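Local coordinates for protein prolyl 4-hydroxylase (Phytophthora capsici LT1534, PDB 6IUQ) that probably hydroxylates proline residues of protein substrates, as an iron(II)- and 2-oxoglutarate-dependent dioxygenase built on a double-stranded beta-helix core, at residues L53-W58 with K106-D111; E95-D100 with D138-L143; K167-L172 with V226-L231. All blocks are in the same frame, centred on the assembly; numbering follows the deposited sequence.

Contact 1 (L53-W58 with K106-D111); sequences LEEMRW and KVPELD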
loop_
_atom_site.group_PDB
_atom_site.type_symbol
_atom_site.label_atom_id
_atom_site.label_comp_id
_atom_site.label_asym_id
_atom_site.label_seq_id
_atom_site.Cartn_x
_atom_site.Cartn_y
_atom_site.Cartn_z
ATOM N N LEU A 53 -4.458 -9.680 -16.255
ATOM C CA LEU A 53 -3.543 -8.790 -16.985
ATOM C C LEU A 53 -4.025 -8.553 -18.417
ATOM O O LEU A 53 -4.015 -7.420 -18.892
ATOM C CB LEU A 53 -2.103 -9.361 -17.002
ATOM C CG LEU A 53 -1.027 -8.628 -17.825
ATOM C CD1 LEU A 53 -0.868 -7.169 -17.400
ATOM C CD2 LEU A 53 0.331 -9.352 -17.782
ATOM N N GLU A 54 -4.450 -9.615 -19.098
ATOM C CA GLU A 54 -4.966 -9.483 -20.462
ATOM C C GLU A 54 -6.139 -8.506 -20.500
ATOM O O GLU A 54 -6.173 -7.602 -21.339
ATOM C CB GLU A 54 -5.373 -10.849 -21.033
ATOM C CG GLU A 54 -4.174 -11.741 -21.384
ATOM C CD GLU A 54 -4.565 -13.093 -21.995
ATOM O OE1 GLU A 54 -5.264 -13.093 -23.037
ATOM O OE2 GLU A 54 -4.148 -14.151 -21.444
ATOM N N GLU A 55 -7.075 -8.650 -19.565
ATOM C CA GLU A 55 -8.212 -7.739 -19.515
ATOM C C GLU A 55 -7.760 -6.305 -19.254
ATOM O O GLU A 55 -8.312 -5.359 -19.802
ATOM C CB GLU A 55 -9.219 -8.197 -18.462
ATOM C CG GLU A 55 -9.909 -9.484 -18.850
ATOM C CD GLU A 55 -11.043 -9.885 -17.916
ATOM O OE1 GLU A 55 -11.257 -9.224 -16.861
ATOM O OE2 GLU A 55 -11.727 -10.877 -18.248
HETATM N N MSE A 56 -6.727 -6.141 -18.440
HETATM C CA MSE A 56 -6.219 -4.803 -18.161
HETATM C C MSE A 56 -5.586 -4.163 -19.389
HETATM O O MSE A 56 -5.768 -2.974 -19.637
HETATM C CB MSE A 56 -5.203 -4.843 -17.021
HETATM C CG MSE A 56 -5.826 -5.167 -15.687
HETATM SE SE MSE A 56 -4.476 -5.329 -14.303
HETATM C CE MSE A 56 -3.757 -3.514 -14.344
ATOM N N ARG A 57 -4.814 -4.951 -20.129
ATOM C CA ARG A 57 -4.192 -4.469 -21.350
ATOM C C ARG A 57 -5.261 -4.076 -22.369
ATOM O O ARG A 57 -5.117 -3.095 -23.091
ATOM C CB ARG A 57 -3.266 -5.529 -21.941
ATOM C CG ARG A 57 -1.942 -5.713 -21.214
ATOM C CD ARG A 57 -0.922 -6.261 -22.194
ATOM N NE ARG A 57 0.155 -7.034 -21.585
ATOM C CZ ARG A 57 1.292 -6.520 -21.116
ATOM N NH1 ARG A 57 1.506 -5.207 -21.160
ATOM N NH2 ARG A 57 2.219 -7.332 -20.604
ATOM N N TRP A 58 -6.338 -4.852 -22.420
ATOM C CA TRP A 58 -7.442 -4.540 -23.303
ATOM C C TRP A 58 -8.073 -3.202 -22.942
ATOM O O TRP A 58 -8.343 -2.379 -23.814
ATOM C CB TRP A 58 -8.493 -5.636 -23.260
ATOM C CG TRP A 58 -9.589 -5.393 -24.230
ATOM C CD1 TRP A 58 -9.618 -5.761 -25.550
ATOM C CD2 TRP A 58 -10.816 -4.702 -23.979
ATOM N NE1 TRP A 58 -10.794 -5.351 -26.127
ATOM C CE2 TRP A 58 -11.548 -4.698 -25.187
ATOM C CE3 TRP A 58 -11.375 -4.098 -22.849
ATOM C CZ2 TRP A 58 -12.803 -4.120 -25.293
ATOM C CZ3 TRP A 58 -12.621 -3.518 -22.958
ATOM C CH2 TRP A 58 -13.323 -3.532 -24.173
ATOM N N LYS A 106 -17.505 -5.123 -19.179
ATOM C CA LYS A 106 -16.625 -5.401 -20.309
ATOM C C LYS A 106 -15.535 -6.407 -19.969
ATOM O O LYS A 106 -14.965 -7.006 -20.870
ATOM C CB LYS A 106 -15.978 -4.115 -20.831
ATOM C CG LYS A 106 -16.977 -3.038 -21.229
ATOM C CD LYS A 106 -16.284 -1.795 -21.772
ATOM C CE LYS A 106 -17.305 -0.784 -22.305
ATOM N NZ LYS A 106 -18.139 -1.346 -23.418
ATOM N N VAL A 107 -15.246 -6.594 -18.677
ATOM C CA VAL A 107 -14.095 -7.406 -18.254
ATOM C C VAL A 107 -14.438 -8.418 -17.155
ATOM O O VAL A 107 -14.251 -8.157 -15.961
ATOM C CB VAL A 107 -12.944 -6.503 -17.778
ATOM C CG1 VAL A 107 -12.132 -5.994 -18.973
ATOM C CG2 VAL A 107 -13.478 -5.321 -16.949
ATOM N N PRO A 108 -14.915 -9.600 -17.566
ATOM C CA PRO A 108 -15.494 -10.608 -16.662
ATOM C C PRO A 108 -14.605 -11.058 -15.496
ATOM O O PRO A 108 -15.118 -11.239 -14.377
ATOM C CB PRO A 108 -15.776 -11.794 -17.603
ATOM C CG PRO A 108 -15.979 -11.172 -18.933
ATOM C CD PRO A 108 -14.981 -10.029 -18.977
ATOM N N GLU A 109 -13.313 -11.262 -15.734
ATOM C CA GLU A 109 -12.449 -11.679 -14.640
ATOM C C GLU A 109 -12.217 -10.521 -13.672
ATOM O O GLU A 109 -12.126 -10.723 -12.460
ATOM C CB GLU A 109 -11.111 -12.228 -15.159
ATOM C CG GLU A 109 -11.253 -13.445 -16.062
ATOM C CD GLU A 109 -12.088 -14.560 -15.425
ATOM O OE1 GLU A 109 -11.955 -14.814 -14.202
ATOM O OE2 GLU A 109 -12.899 -15.177 -16.154
ATOM N N LEU A 110 -12.103 -9.307 -14.196
ATOM C CA LEU A 110 -11.949 -8.157 -13.307
ATOM C C LEU A 110 -13.253 -7.892 -12.565
ATOM O O LEU A 110 -13.227 -7.493 -11.406
ATOM C CB LEU A 110 -11.501 -6.923 -14.079
ATOM C CG LEU A 110 -10.040 -6.945 -14.537
ATOM C CD1 LEU A 110 -9.742 -5.784 -15.494
ATOM C CD2 LEU A 110 -9.099 -6.921 -13.329
ATOM N N ASP A 111 -14.391 -8.140 -13.217
ATOM C CA ASP A 111 -15.689 -7.952 -12.581
ATOM C C ASP A 111 -15.871 -8.965 -11.450
ATOM O O ASP A 111 -16.286 -8.614 -10.353
ATOM C CB ASP A 111 -16.814 -8.080 -13.611
ATOM C CG ASP A 111 -18.179 -7.664 -13.059
ATOM O OD1 ASP A 111 -18.258 -7.192 -11.895
ATOM O OD2 ASP A 111 -19.180 -7.798 -13.804
#
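A helix N-terminus held by a carboxylate from another helix makes this contact: Glu55, on helix 46-61, reaches across to the first turn of helix 108-115, just past its N-cap residue Val107. The two carboxylate oxygens each take a backbone N-H from that turn. OE1 of Glu55 accepts from Leu110 N at 2.8 Å, approached on the syn side but 18° out of the carboxylate plane. OE2 of Glu55 receives Glu109 N at 3.0 Å through its syn lone pair, and this bond is the straighter one, 165° at the hydrogen. The chain is extended beyond CG (chi2 -173°), which carries the carboxylate right up to the helix end. Two bonds from consecutive amides fix its rotation, and Tyr9 OH adds a third partner at OE2.

Among the alpha helices that pack against the outer side of the double-stranded beta-helix core, here the N-terminal end of helix 108-115 abuts the flank of helix 46-61. Carbon atoms close in on the buried carboxylate between its polar partners: Val107 CB lies 3.3 Å from Glu55 OE1, and Pro108 CD is 3.4 Å from Glu55 OE2. Glu109 brings its CB and CG against the same group, then bends at its second torsion to carry its own carboxylate off to a salt bridge with Arg15. The positive end of the helix dipole would be expected to stabilise a negative charge on Glu55. Farther along helix 46-61, selenomethionine Met56 sets CG 4.0 Å from Leu110 CD1, and Trp58 lays CZ3 4.0 Å from Lys106 CB.

Contact 2 (E95-D100 with D138-L143); sequences EVDLHD and DRTLKL
Lys142 and Glu95 meet at one end of this antiparallel strand pair in a salt bridge, with Lys142 NZ 2.6 Å from Glu95 OE2. The ammonium comes from above the carboxylate, 69° out of its plane. Lys142 leaves the backbone with CG opposite the N (chi1 -178°), then folds at its last two torsions, which lays CD and CE over the carboxylate as well. Glu95 OE2 has a second partner in Gln144, two residues farther along the strand of Lys142.

The backbones beneath pair Val96 with Leu143 through two hydrogen bonds, Val96 N to Leu143 O at 3.0 Å and the nearly straight Leu143 N to Val96 O at 2.9 Å. Asp97 and Lys142 form the following, non-hydrogen-bonded pair, after which Leu98 N still reaches Leu141 O at 3.1 Å. On the face of Val96 and Leu143 the side chains run side by side, Val96 CG1 lying 3.5 Å from Leu143 CB. Leu98 CD1 meets Leu141 CD2 at 3.5 Å. Leu110 and Leu103, from two neighbouring helices, continue this apolar layer.

Where the strand 94-97 ends, Asp97 OD1 accepts from His99 N in an Asx turn. The same oxygen takes a hydrogen from a water 2.7 Å away, and that water accepts from Leu141 N, so a single water ties the turn at the end of strand 94-97 to the backbone of Leu141. Strand 94-97 is the outermost strand on this side of the major sheet of the double-stranded beta-helix. Buried leucine contacts on one face and charged partners on the other give this edge a two-sided chemistry, in which the short ion pair would be expected to hold the lysine end in place.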
loop_
_atom_site.group_PDB
_atom_site.type_symbol
_atom_site.label_atom_id
_atom_site.label_comp_id
_atom_site.label_asym_id
_atom_site.label_seq_id
_atom_site.Cartn_x
_atom_site.Cartn_y
_atom_site.Cartn_z
ATOM N N GLU A 95 -4.655 5.489 -14.797
ATOM C CA GLU A 95 -5.460 4.749 -13.842
ATOM C C GLU A 95 -6.906 4.590 -14.285
ATOM O O GLU A 95 -7.412 5.379 -15.072
ATOM C CB GLU A 95 -5.414 5.440 -12.476
ATOM C CG GLU A 95 -4.042 5.381 -11.819
ATOM C CD GLU A 95 -3.992 6.111 -10.487
ATOM O OE1 GLU A 95 -4.909 6.920 -10.223
ATOM O OE2 GLU A 95 -3.041 5.868 -9.704
ATOM N N VAL A 96 -7.565 3.555 -13.777
ATOM C CA VAL A 96 -9.003 3.416 -13.943
ATOM C C VAL A 96 -9.608 2.808 -12.670
ATOM O O VAL A 96 -9.034 1.930 -12.043
ATOM C CB VAL A 96 -9.364 2.575 -15.194
ATOM C CG1 VAL A 96 -8.548 1.317 -15.268
ATOM C CG2 VAL A 96 -10.847 2.243 -15.204
ATOM N N ASP A 97 -10.749 3.335 -12.265
ATOM C CA ASP A 97 -11.475 2.826 -11.123
ATOM C C ASP A 97 -12.571 1.909 -11.647
ATOM O O ASP A 97 -13.227 2.236 -12.631
ATOM C CB ASP A 97 -12.043 3.994 -10.312
ATOM C CG ASP A 97 -12.597 3.568 -8.984
ATOM O OD1 ASP A 97 -13.209 2.483 -8.915
ATOM O OD2 ASP A 97 -12.417 4.326 -8.005
ATOM N N LEU A 98 -12.765 0.758 -11.017
ATOM C CA LEU A 98 -13.759 -0.192 -11.516
ATOM C C LEU A 98 -15.079 -0.134 -10.741
ATOM O O LEU A 98 -15.824 -1.115 -10.706
ATOM C CB LEU A 98 -13.195 -1.618 -11.494
ATOM C CG LEU A 98 -12.106 -1.963 -12.527
ATOM C CD1 LEU A 98 -11.901 -3.462 -12.623
ATOM C CD2 LEU A 98 -12.434 -1.404 -13.903
ATOM N N HIS A 99 -15.372 1.017 -10.134
ATOM C CA HIS A 99 -16.626 1.215 -9.404
ATOM C C HIS A 99 -17.824 1.211 -10.365
ATOM O O HIS A 99 -18.944 0.873 -9.985
ATOM C CB HIS A 99 -16.593 2.526 -8.621
ATOM C CG HIS A 99 -16.705 3.748 -9.485
ATOM N ND1 HIS A 99 -15.605 4.375 -10.036
ATOM C CD2 HIS A 99 -17.785 4.455 -9.897
ATOM C CE1 HIS A 99 -16.003 5.413 -10.751
ATOM N NE2 HIS A 99 -17.320 5.485 -10.683
ATOM N N ASP A 100 -17.554 1.582 -11.612
ATOM C CA ASP A 100 -18.552 1.656 -12.683
ATOM C C ASP A 100 -18.937 0.281 -13.227
ATOM O O ASP A 100 -18.126 -0.352 -13.897
ATOM C CB ASP A 100 -17.999 2.518 -13.822
ATOM C CG ASP A 100 -19.029 2.813 -14.907
ATOM O OD1 ASP A 100 -20.251 2.645 -14.658
ATOM O OD2 ASP A 100 -18.603 3.184 -16.027
ATOM N N ASP A 138 -17.431 0.696 0.339
ATOM C CA ASP A 138 -16.262 0.701 1.208
ATOM C C ASP A 138 -15.117 -0.176 0.677
ATOM O O ASP A 138 -14.293 -0.684 1.447
ATOM C CB ASP A 138 -16.669 0.246 2.616
ATOM C CG ASP A 138 -17.826 1.072 3.191
ATOM O OD1 ASP A 138 -17.997 2.249 2.789
ATOM O OD2 ASP A 138 -18.583 0.544 4.033
ATOM N N ARG A 139 -15.094 -0.379 -0.636
ATOM C CA ARG A 139 -13.975 -1.032 -1.300
ATOM C C ARG A 139 -13.692 -0.199 -2.546
ATOM O O ARG A 139 -14.604 0.390 -3.130
ATOM C CB ARG A 139 -14.278 -2.504 -1.668
ATOM C CG ARG A 139 -15.049 -2.647 -2.982
ATOM C CD ARG A 139 -15.511 -4.066 -3.272
ATOM N NE ARG A 139 -16.300 -4.626 -2.176
ATOM C CZ ARG A 139 -17.002 -5.752 -2.274
ATOM N NH1 ARG A 139 -17.015 -6.408 -3.422
ATOM N NH2 ARG A 139 -17.699 -6.223 -1.238
ATOM N N THR A 140 -12.426 -0.126 -2.927
ATOM C CA THR A 140 -12.024 0.549 -4.154
ATOM C C THR A 140 -11.144 -0.403 -4.909
ATOM O O THR A 140 -10.241 -0.989 -4.322
ATOM C CB THR A 140 -11.231 1.868 -3.889
ATOM O OG1 THR A 140 -12.091 2.859 -3.323
ATOM C CG2 THR A 140 -10.616 2.410 -5.175
ATOM N N LEU A 141 -11.376 -0.555 -6.203
ATOM C CA LEU A 141 -10.489 -1.375 -7.008
ATOM C C LEU A 141 -9.896 -0.515 -8.114
ATOM O O LEU A 141 -10.589 -0.110 -9.046
ATOM C CB LEU A 141 -11.240 -2.579 -7.580
ATOM C CG LEU A 141 -10.397 -3.739 -8.098
ATOM C CD1 LEU A 141 -11.123 -5.052 -7.801
ATOM C CD2 LEU A 141 -10.095 -3.595 -9.577
ATOM N N LYS A 142 -8.606 -0.234 -8.010
ATOM C CA LYS A 142 -7.952 0.660 -8.959
ATOM C C LYS A 142 -6.937 -0.094 -9.838
ATOM O O LYS A 142 -6.174 -0.930 -9.351
ATOM C CB LYS A 142 -7.277 1.814 -8.209
ATOM C CG LYS A 142 -6.599 2.844 -9.097
ATOM C CD LYS A 142 -6.076 4.064 -8.319
ATOM C CE LYS A 142 -4.672 3.830 -7.716
ATOM N NZ LYS A 142 -3.590 3.488 -8.710
ATOM N N LEU A 143 -6.964 0.187 -11.139
ATOM C CA LEU A 143 -5.958 -0.314 -12.062
ATOM C C LEU A 143 -4.975 0.797 -12.396
ATOM O O LEU A 143 -5.370 1.944 -12.578
ATOM C CB LEU A 143 -6.601 -0.846 -13.338
ATOM C CG LEU A 143 -7.729 -1.857 -13.170
ATOM C CD1 LEU A 143 -8.238 -2.295 -14.531
ATOM C CD2 LEU A 143 -7.252 -3.053 -12.355
HETATM O O HOH W 1 -14.007 0.481 -7.238
#

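Contact 3 (K167-L172 with V226-L231); sequences KVTCLL and VLTIWL
The two strands run antiparallel, their axes 4.7 Å apart at closest approach and their directions 160° apart, with hydrogen-bonded pairs at Val168–Leu231, Cys170–Ile229 and Leu172–Leu227. At the last of these, Leu172 N reaches Leu227 O at 2.8 Å and the reciprocal bond is just as straight, 178° at the hydrogen. A classic beta bulge interrupts the regular pattern at the other end: Lys167 N and Val168 N both donate to Leu231 O, at 2.8 and 3.1 Å, so one carbonyl is gripped by two consecutive amides.

Thr169 and Trp230 lie side by side on one face, the indole set there with CG anti to the carbonyl carbon (chi1 -81°). The threonine OG1 sits at the edge of the indole, near its plane and 3.0 Å from Trp230 NE1. Both of these polar atoms hydrogen-bond to OD2 of Asp158, and Ser210 is a further partner of Thr169 OG1. On the same face Leu171 CD2 packs 3.3 Å from Thr228 OG1, while Thr228 CG2 lies over one face of the Trp230 ring, offset toward its rim. Trp230 is therefore held by a methyl group against its face and by Asp158 at its pyrrole nitrogen, and Arg166 adds a cation-pi contact.

Val168, Cys170, Leu172, Leu227, Ile229 and Leu231 occupy the opposite face, where Cys170 CB and Ile229 CB stand 4.1 Å apart. Helix 118-126 packs there, placing Leu119 against Cys170 and Leu231.

Asp158 binds the iron(II) together with His156 and His215, so Thr169 and Trp230 stand in the second shell, consistent with a part in orienting this ligand. Paired central strands with a metal site over one face and helices behind the other are characteristic of the double-stranded beta-helix of 2-oxoglutarate oxygenases.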
loop_
_atom_site.group_PDB
_atom_site.type_symbol
_atom_site.label_atom_id
_atom_site.label_comp_id
_atom_site.label_asym_id
_atom_site.label_seq_id
_atom_site.Cartn_x
_atom_site.Cartn_y
_atom_site.Cartn_z
ATOM N N LYS A 167 -8.175 1.093 5.415
ATOM C CA LYS A 167 -7.560 0.334 6.495
ATOM C C LYS A 167 -6.510 -0.660 5.955
ATOM O O LYS A 167 -5.388 -0.679 6.429
ATOM C CB LYS A 167 -8.638 -0.412 7.296
ATOM C CG LYS A 167 -8.095 -1.223 8.474
ATOM C CD LYS A 167 -7.291 -0.302 9.373
ATOM C CE LYS A 167 -6.432 -1.052 10.362
ATOM N NZ LYS A 167 -5.025 -0.623 10.166
ATOM N N VAL A 168 -6.875 -1.487 4.983
ATOM C CA VAL A 168 -5.940 -2.441 4.376
ATOM C C VAL A 168 -5.661 -2.144 2.911
ATOM O O VAL A 168 -6.584 -1.953 2.123
ATOM C CB VAL A 168 -6.470 -3.895 4.463
ATOM C CG1 VAL A 168 -5.481 -4.867 3.806
ATOM C CG2 VAL A 168 -6.731 -4.270 5.912
ATOM N N THR A 169 -4.384 -2.096 2.543
ATOM C CA THR A 169 -3.998 -1.962 1.151
ATOM C C THR A 169 -3.624 -3.319 0.579
ATOM O O THR A 169 -2.861 -4.065 1.188
ATOM C CB THR A 169 -2.810 -1.004 0.982
ATOM O OG1 THR A 169 -3.183 0.308 1.444
ATOM C CG2 THR A 169 -2.375 -0.968 -0.486
ATOM N N CYS A 170 -4.176 -3.638 -0.589
ATOM C CA CYS A 170 -3.904 -4.907 -1.235
ATOM C C CYS A 170 -3.421 -4.681 -2.654
ATOM O O CYS A 170 -4.165 -4.190 -3.510
ATOM C CB CYS A 170 -5.145 -5.799 -1.236
ATOM S SG CYS A 170 -4.860 -7.314 -2.203
ATOM N N LEU A 171 -2.163 -5.031 -2.890
ATOM C CA LEU A 171 -1.531 -4.810 -4.184
ATOM C C LEU A 171 -1.313 -6.129 -4.915
ATOM O O LEU A 171 -0.712 -7.049 -4.370
ATOM C CB LEU A 171 -0.202 -4.069 -3.997
ATOM C CG LEU A 171 -0.286 -2.634 -3.437
ATOM C CD1 LEU A 171 1.067 -2.132 -3.024
ATOM C CD2 LEU A 171 -0.825 -1.700 -4.489
ATOM N N LEU A 172 -1.814 -6.223 -6.140
ATOM C CA LEU A 172 -1.516 -7.352 -7.007
ATOM C C LEU A 172 -0.622 -6.922 -8.157
ATOM O O LEU A 172 -1.012 -6.089 -8.991
ATOM C CB LEU A 172 -2.790 -7.983 -7.564
ATOM C CG LEU A 172 -2.558 -9.075 -8.630
ATOM C CD1 LEU A 172 -1.648 -10.197 -8.170
ATOM C CD2 LEU A 172 -3.880 -9.650 -9.121
ATOM N N VAL A 226 -0.215 -2.621 -12.069
ATOM C CA VAL A 226 -0.554 -3.031 -10.721
ATOM C C VAL A 226 -2.057 -2.901 -10.487
ATOM O O VAL A 226 -2.700 -1.976 -10.970
ATOM C CB VAL A 226 0.235 -2.220 -9.664
ATOM C CG1 VAL A 226 0.025 -0.718 -9.851
ATOM C CG2 VAL A 226 -0.166 -2.663 -8.272
ATOM N N LEU A 227 -2.625 -3.856 -9.769
ATOM C CA LEU A 227 -4.031 -3.794 -9.397
ATOM C C LEU A 227 -4.091 -3.523 -7.908
ATOM O O LEU A 227 -3.459 -4.216 -7.128
ATOM C CB LEU A 227 -4.741 -5.099 -9.780
ATOM C CG LEU A 227 -6.207 -5.360 -9.444
ATOM C CD1 LEU A 227 -6.780 -6.327 -10.501
ATOM C CD2 LEU A 227 -6.378 -5.942 -8.044
ATOM N N THR A 228 -4.832 -2.499 -7.507
ATOM C CA THR A 228 -4.928 -2.156 -6.093
ATOM C C THR A 228 -6.338 -2.327 -5.559
ATOM O O THR A 228 -7.282 -1.853 -6.153
ATOM C CB THR A 228 -4.493 -0.703 -5.835
ATOM O OG1 THR A 228 -3.204 -0.486 -6.407
ATOM C CG2 THR A 228 -4.445 -0.414 -4.333
ATOM N N ILE A 229 -6.468 -3.009 -4.430
ATOM C CA ILE A 229 -7.727 -3.073 -3.704
ATOM C C ILE A 229 -7.539 -2.450 -2.323
ATOM O O ILE A 229 -6.590 -2.785 -1.597
ATOM C CB ILE A 229 -8.223 -4.525 -3.543
ATOM C CG1 ILE A 229 -8.415 -5.192 -4.904
ATOM C CG2 ILE A 229 -9.513 -4.568 -2.760
ATOM C CD1 ILE A 229 -8.667 -6.702 -4.810
ATOM N N TRP A 230 -8.402 -1.516 -1.969
ATOM C CA TRP A 230 -8.370 -0.934 -0.641
ATOM C C TRP A 230 -9.600 -1.351 0.112
ATOM O O TRP A 230 -10.704 -1.260 -0.404
ATOM C CB TRP A 230 -8.301 0.584 -0.698
ATOM C CG TRP A 230 -6.935 1.125 -0.931
ATOM C CD1 TRP A 230 -5.887 1.115 -0.055
ATOM C CD2 TRP A 230 -6.473 1.793 -2.101
ATOM N NE1 TRP A 230 -4.784 1.713 -0.618
ATOM C CE2 TRP A 230 -5.119 2.151 -1.872
ATOM C CE3 TRP A 230 -7.066 2.121 -3.333
ATOM C CZ2 TRP A 230 -4.346 2.820 -2.826
ATOM C CZ3 TRP A 230 -6.290 2.790 -4.289
ATOM C CH2 TRP A 230 -4.941 3.133 -4.022
ATOM N N LEU A 231 -9.410 -1.803 1.345
ATOM C CA LEU A 231 -10.534 -2.147 2.200
ATOM C C LEU A 231 -10.693 -1.112 3.307
ATOM O O LEU A 231 -9.744 -0.842 4.055
ATOM C CB LEU A 231 -10.330 -3.554 2.764
ATOM C CG LEU A 231 -10.187 -4.615 1.662
ATOM C CD1 LEU A 231 -10.159 -6.007 2.231
ATOM C CD2 LEU A 231 -11.298 -4.476 0.579
#

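In the fold
The three contacts run inward from the helical flank to the iron site. Contact 1 lies about 13 Å from contact 2 and about 17 Å from contact 3, centre to centre; contacts 2 and 3 are about 10 Å apart. Leu110 joins all three, its CB 3.8 Å from Leu98 CD1 and its CD2 3.7 Å from Leu227 CD1. Contacts 2 and 3 share one sheet, where strands 139-146 and 224-232 are neighbours: Lys142 O lies 2.8 Å from Thr228 N, a probable hydrogen bond. Toward the metal, the side chain of Lys142 is about 8 Å and that of Trp230 about 5 Å from the iron, and Lys142 CE packs on Trp230 CH2.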